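Local coordinates for Non-structural protein 9 (Avian infectious bronchitis virus, PDB 5C94), which forms homodimers and binds RNA, and probably serves as a single-stranded nucleic acid-binding subunit of the coronavirus replicase, at residues A[13-19]-A[31-37]; A[54-58]-A[69-73]. All blocks are in the same frame, centred on the assembly; numbering follows the deposited sequence.

Interaction 1: A[13-19]-A[31-37]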
loop_
_atom_site.group_PDB
_atom_site.type_symbol
_atom_site.label_atom_id
_atom_site.label_comp_id
_atom_site.label_asym_id
_atom_site.label_seq_id
_atom_site.Cartn_x
_atom_site.Cartn_y
_atom_site.Cartn_z
ATOM N N GLY A 13 8.418 -2.239 -4.105
ATOM C CA GLY A 13 9.021 -1.054 -3.528
ATOM C C GLY A 13 8.228 0.191 -3.823
ATOM O O GLY A 13 7.364 0.196 -4.694
ATOM N N VAL A 14 8.509 1.246 -3.074
ATOM C CA VAL A 14 7.957 2.557 -3.366
ATOM C C VAL A 14 9.120 3.521 -3.325
ATOM O O VAL A 14 9.817 3.613 -2.325
ATOM C CB VAL A 14 6.872 3.000 -2.356
ATOM C CG1 VAL A 14 6.469 4.445 -2.611
ATOM C CG2 VAL A 14 5.654 2.069 -2.402
ATOM N N LYS A 15 9.342 4.222 -4.426
ATOM C CA LYS A 15 10.411 5.197 -4.492
ATOM C C LYS A 15 9.867 6.595 -4.760
ATOM O O LYS A 15 8.704 6.776 -5.117
ATOM C CB LYS A 15 11.420 4.805 -5.570
ATOM C CG LYS A 15 12.317 3.623 -5.195
ATOM C CD LYS A 15 13.105 3.171 -6.405
ATOM C CE LYS A 15 14.309 2.337 -6.038
ATOM N NZ LYS A 15 15.037 1.948 -7.276
ATOM N N THR A 16 10.750 7.571 -4.609
ATOM C CA THR A 16 10.400 8.977 -4.626
ATOM C C THR A 16 11.359 9.738 -5.524
ATOM O O THR A 16 12.553 9.465 -5.506
ATOM C CB THR A 16 10.403 9.525 -3.172
ATOM O OG1 THR A 16 9.066 9.480 -2.665
ATOM C CG2 THR A 16 10.922 10.909 -3.080
ATOM N N LYS A 17 10.840 10.651 -6.347
ATOM C CA LYS A 17 11.706 11.570 -7.096
ATOM C C LYS A 17 10.933 12.848 -7.443
ATOM O O LYS A 17 9.701 12.867 -7.401
ATOM C CB LYS A 17 12.275 10.902 -8.365
ATOM C CG LYS A 17 11.304 10.797 -9.546
ATOM C CD LYS A 17 11.861 9.949 -10.697
ATOM C CE LYS A 17 10.732 9.458 -11.636
ATOM N NZ LYS A 17 11.170 8.473 -12.687
ATOM N N ALA A 18 11.652 13.921 -7.756
ATOM C CA ALA A 18 10.979 15.153 -8.133
ATOM C C ALA A 18 10.364 15.001 -9.501
ATOM O O ALA A 18 10.828 14.206 -10.321
ATOM C CB ALA A 18 11.929 16.336 -8.122
ATOM N N CYS A 19 9.307 15.770 -9.729
ATOM C CA CYS A 19 8.697 15.903 -11.040
ATOM C C CYS A 19 8.065 17.264 -11.077
ATOM O O CYS A 19 8.203 18.034 -10.131
ATOM C CB CYS A 19 7.653 14.827 -11.297
ATOM S SG CYS A 19 6.202 14.949 -10.211
ATOM N N GLU A 31 6.945 22.281 -9.101
ATOM C CA GLU A 31 7.789 21.157 -8.701
ATOM C C GLU A 31 7.056 20.367 -7.649
ATOM O O GLU A 31 6.512 20.939 -6.712
ATOM C CB GLU A 31 9.148 21.615 -8.163
ATOM C CG GLU A 31 10.155 20.467 -7.973
ATOM C CD GLU A 31 11.512 20.954 -7.487
ATOM O OE1 GLU A 31 12.122 21.803 -8.175
ATOM O OE2 GLU A 31 11.967 20.488 -6.421
ATOM N N SER A 32 7.015 19.055 -7.832
ATOM C CA SER A 32 6.282 18.192 -6.935
ATOM C C SER A 32 7.065 16.918 -6.738
ATOM O O SER A 32 8.110 16.718 -7.349
ATOM C CB SER A 32 4.887 17.878 -7.481
ATOM O OG SER A 32 4.273 19.035 -8.023
ATOM N N LYS A 33 6.539 16.072 -5.867
ATOM C CA LYS A 33 7.135 14.801 -5.509
ATOM C C LYS A 33 6.281 13.667 -6.092
ATOM O O LYS A 33 5.069 13.616 -5.842
ATOM C CB LYS A 33 7.220 14.693 -3.983
ATOM C CG LYS A 33 8.122 13.590 -3.447
ATOM C CD LYS A 33 7.613 13.168 -2.075
ATOM C CE LYS A 33 8.730 13.029 -1.068
ATOM N NZ LYS A 33 9.361 14.352 -0.835
ATOM N N CYS A 34 6.879 12.770 -6.874
ATOM C CA CYS A 34 6.101 11.633 -7.358
ATOM C C CYS A 34 6.516 10.308 -6.702
ATOM O O CYS A 34 7.649 10.125 -6.278
ATOM C CB CYS A 34 6.175 11.534 -8.888
ATOM S SG CYS A 34 7.566 10.663 -9.587
ATOM N N TYR A 35 5.557 9.398 -6.594
ATOM C CA TYR A 35 5.779 8.090 -6.005
ATOM C C TYR A 35 5.706 7.063 -7.121
ATOM O O TYR A 35 4.785 7.094 -7.951
ATOM C CB TYR A 35 4.737 7.789 -4.918
ATOM C CG TYR A 35 4.907 8.638 -3.673
ATOM C CD1 TYR A 35 4.635 10.008 -3.694
ATOM C CD2 TYR A 35 5.338 8.072 -2.477
ATOM C CE1 TYR A 35 4.805 10.793 -2.554
ATOM C CE2 TYR A 35 5.504 8.844 -1.336
ATOM C CZ TYR A 35 5.243 10.203 -1.381
ATOM O OH TYR A 35 5.413 10.966 -0.243
ATOM N N TYR A 36 6.679 6.162 -7.161
ATOM C CA TYR A 36 6.632 5.114 -8.160
ATOM C C TYR A 36 7.082 3.766 -7.619
ATOM O O TYR A 36 7.884 3.650 -6.676
ATOM C CB TYR A 36 7.453 5.504 -9.394
ATOM C CG TYR A 36 8.937 5.743 -9.187
ATOM C CD1 TYR A 36 9.398 6.923 -8.622
ATOM C CD2 TYR A 36 9.881 4.809 -9.618
ATOM C CE1 TYR A 36 10.761 7.160 -8.451
ATOM C CE2 TYR A 36 11.245 5.033 -9.450
ATOM C CZ TYR A 36 11.679 6.216 -8.868
ATOM O OH TYR A 36 13.029 6.459 -8.693
ATOM N N THR A 37 6.520 2.729 -8.207
ATOM C CA THR A 37 6.896 1.398 -7.822
ATOM C C THR A 37 7.529 0.715 -9.025
ATOM O O THR A 37 7.675 1.322 -10.095
ATOM C CB THR A 37 5.691 0.616 -7.296
ATOM O OG1 THR A 37 6.133 -0.672 -6.860
ATOM C CG2 THR A 37 4.615 0.484 -8.374
HETATM O O HOH W 1 14.420 8.014 -6.686
#
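K15, K17 and C19 pair with Y36, C34 and S32 as the hydrogen-bonded pairs of an antiparallel ladder, and the two segments run 147° apart, as parts of the beta hairpin of strands 12-22 and 30-39. T37 adds a side-chain bond: its OG1 donates to G13 O at 2.6 Å, in the carbonyl plane.

The Y36 ring lies between two lysines. Its CG sits between the backbone N and the carbonyl carbon (chi1 61°), which carries the ring toward strand 12-22. K15 CB sits over one face, 3.8 Å from the ring centroid. Over the opposite face comes K17, whose extended chain crosses the tyrosine at about a right angle. K17 NZ makes a cation-pi contact 4.5 Å from the centroid, 12° off the ring normal. On the sheet face of K15, K17 and Y36, C19 SG packs on C34 CB at 3.7 Å.

On the other face of the sheet, T16 OG1 lies over the Y35 ring, and V14 CG1 meets the ring edge at CD2, 3.8 Å away.

The Y36 ring is thus flanked on both faces, and its hydroxyl shares a water with T16 O. The K17 charge probably gains some stabilisation from the ring's electrons.

Interaction 2: A[54-58]-A[69-73]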
loop_
_atom_site.group_PDB
_atom_site.type_symbol
_atom_site.label_atom_id
_atom_site.label_comp_id
_atom_site.label_asym_id
_atom_site.label_seq_id
_atom_site.Cartn_x
_atom_site.Cartn_y
_atom_site.Cartn_z
ATOM N N ASN A 54 -4.641 22.426 -6.798
ATOM C CA ASN A 54 -5.306 22.638 -8.078
ATOM C C ASN A 54 -4.693 21.927 -9.260
ATOM O O ASN A 54 -5.045 22.228 -10.404
ATOM C CB ASN A 54 -5.350 24.122 -8.386
ATOM C CG ASN A 54 -6.004 24.901 -7.293
ATOM O OD1 ASN A 54 -7.182 24.700 -7.010
ATOM N ND2 ASN A 54 -5.249 25.789 -6.660
ATOM N N LEU A 55 -3.782 20.997 -8.995
ATOM C CA LEU A 55 -3.046 20.345 -10.068
ATOM C C LEU A 55 -3.936 19.384 -10.850
ATOM O O LEU A 55 -4.853 18.774 -10.285
ATOM C CB LEU A 55 -1.838 19.612 -9.506
ATOM C CG LEU A 55 -0.920 20.497 -8.670
ATOM C CD1 LEU A 55 0.215 19.673 -8.122
ATOM C CD2 LEU A 55 -0.392 21.665 -9.499
ATOM N N LYS A 56 -3.689 19.275 -12.145
ATOM C CA LYS A 56 -4.436 18.386 -13.007
ATOM C C LYS A 56 -3.606 17.473 -13.861
ATOM O O LYS A 56 -4.095 16.523 -14.371
ATOM C CB LYS A 56 -5.269 19.162 -14.016
ATOM C CG LYS A 56 -6.468 19.930 -13.514
ATOM C CD LYS A 56 -7.233 19.193 -12.459
ATOM C CE LYS A 56 -8.716 19.352 -12.619
ATOM N NZ LYS A 56 -9.351 18.117 -13.144
ATOM N N VAL A 57 -2.349 17.793 -14.038
ATOM C CA VAL A 57 -1.472 17.079 -14.977
ATOM C C VAL A 57 -0.082 16.962 -14.337
ATOM O O VAL A 57 0.393 17.896 -13.679
ATOM C CB VAL A 57 -1.361 17.754 -16.391
ATOM C CG1 VAL A 57 -0.333 17.064 -17.280
ATOM C CG2 VAL A 57 -2.707 17.790 -17.092
ATOM N N ALA A 58 0.574 15.823 -14.511
ATOM C CA ALA A 58 1.946 15.688 -14.028
ATOM C C ALA A 58 2.861 15.359 -15.186
ATOM O O ALA A 58 2.410 14.886 -16.243
ATOM C CB ALA A 58 2.051 14.625 -12.955
ATOM N N TYR A 69 3.375 13.210 -20.232
ATOM C CA TYR A 69 2.365 13.854 -19.404
ATOM C C TYR A 69 1.269 12.854 -19.011
ATOM O O TYR A 69 0.873 11.993 -19.804
ATOM C CB TYR A 69 1.794 15.072 -20.142
ATOM C CG TYR A 69 2.862 16.136 -20.373
ATOM C CD1 TYR A 69 3.749 16.048 -21.457
ATOM C CD2 TYR A 69 3.017 17.201 -19.488
ATOM C CE1 TYR A 69 4.746 17.002 -21.656
ATOM C CE2 TYR A 69 4.002 18.156 -19.681
ATOM C CZ TYR A 69 4.863 18.055 -20.762
ATOM O OH TYR A 69 5.844 19.010 -20.935
ATOM N N VAL A 70 0.827 12.939 -17.760
ATOM C CA VAL A 70 -0.253 12.089 -17.257
ATOM C C VAL A 70 -1.322 12.924 -16.535
ATOM O O VAL A 70 -1.022 13.940 -15.891
ATOM C CB VAL A 70 0.267 10.994 -16.282
ATOM C CG1 VAL A 70 1.265 10.094 -16.977
ATOM C CG2 VAL A 70 0.898 11.619 -15.049
ATOM N N ASP A 71 -2.571 12.493 -16.676
ATOM C CA ASP A 71 -3.699 13.102 -15.980
ATOM C C ASP A 71 -3.735 12.671 -14.512
ATOM O O ASP A 71 -3.277 11.580 -14.154
ATOM C CB ASP A 71 -5.011 12.725 -16.683
ATOM C CG ASP A 71 -5.160 13.391 -18.054
ATOM O OD1 ASP A 71 -4.590 14.485 -18.282
ATOM O OD2 ASP A 71 -5.830 12.797 -18.924
ATOM N N LEU A 72 -4.298 13.528 -13.672
ATOM C CA LEU A 72 -4.421 13.251 -12.247
ATOM C C LEU A 72 -5.891 13.084 -11.836
ATOM O O LEU A 72 -6.753 13.825 -12.302
ATOM C CB LEU A 72 -3.772 14.386 -11.442
ATOM C CG LEU A 72 -2.313 14.690 -11.773
ATOM C CD1 LEU A 72 -1.818 15.888 -10.975
ATOM C CD2 LEU A 72 -1.461 13.457 -11.489
ATOM N N ASP A 73 -6.172 12.115 -10.968
ATOM C CA ASP A 73 -7.457 12.066 -10.278
ATOM C C ASP A 73 -7.571 13.267 -9.331
ATOM O O ASP A 73 -6.580 13.952 -9.061
ATOM C CB ASP A 73 -7.603 10.761 -9.501
ATOM C CG ASP A 73 -7.779 9.548 -10.407
ATOM O OD1 ASP A 73 -8.135 9.710 -11.594
ATOM O OD2 ASP A 73 -7.577 8.417 -9.915
HETATM O O HOH W 2 -6.556 16.493 -10.177
#
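Three backbone hydrogen bonds join K56 and A58 to V70 and L72. A58 and V70 form a hydrogen-bonded antiparallel pair: A58 N reaches V70 O at 2.8 Å, and V70 N returns to A58 O. The third bond, L72 N to K56 O at 3.1 Å, is bent, 142° at the hydrogen, and the donor stands above the carbonyl plane. Beyond it a water lies 2.8 Å from both L55 O and D73 O and links the two segments; its protons cannot serve every acceptor nearby.

Apolar contacts fill in around this ladder. L72 spreads its two methyls along the other segment. CD1 touches L55 CB at 4.0 Å and packs against the backbone at V57 N. CD2 reaches A58 CB, and V70 CG2 meets that same methyl at 3.8 Å. I48 of strand 42-50 touches L55, A58 and L72.

V57 and D71 lie on the face opposite A58 and V70. V57 CG1, anti to the backbone N (chi1 174°), comes to the edge of the Y69 ring. V57 CG2 runs beside D71, 4.0 Å from OD1.

Outside the two segments, R102 of helix 99-109 forms a salt bridge with D73 OD2, and K95 NZ is hydrogen-bonded to L72 O.

K56 and V57 both face G22 of strand 12-22, a classic beta bulge. It starts one strand of a beta hairpin, 57-61 with 67-71, at the border of the nsp9 sheet.

How the interactions relate
Interactions 1 and 2 belong to two beta hairpins that follow one another in the chain, and their centres lie 14 Å apart. Strand 12-22 joins them within one antiparallel sheet. It pairs with 30-39 on one flank and with 57-61 on the other. Strand 67-71 is outermost within the chain, so 54-58/69-73 lies nearer the sheet border than 13-19/31-37. The two contacts touch where S32 OG packs against L55 CD1 at 4.1 Å. I48 is shared by both, since it also touches C34 in interaction 1. V14 and D73 each reach helix 99-109. In interaction 2, D73 also packs on P2 of the second subunit, a residue that probably comes from the expression tag.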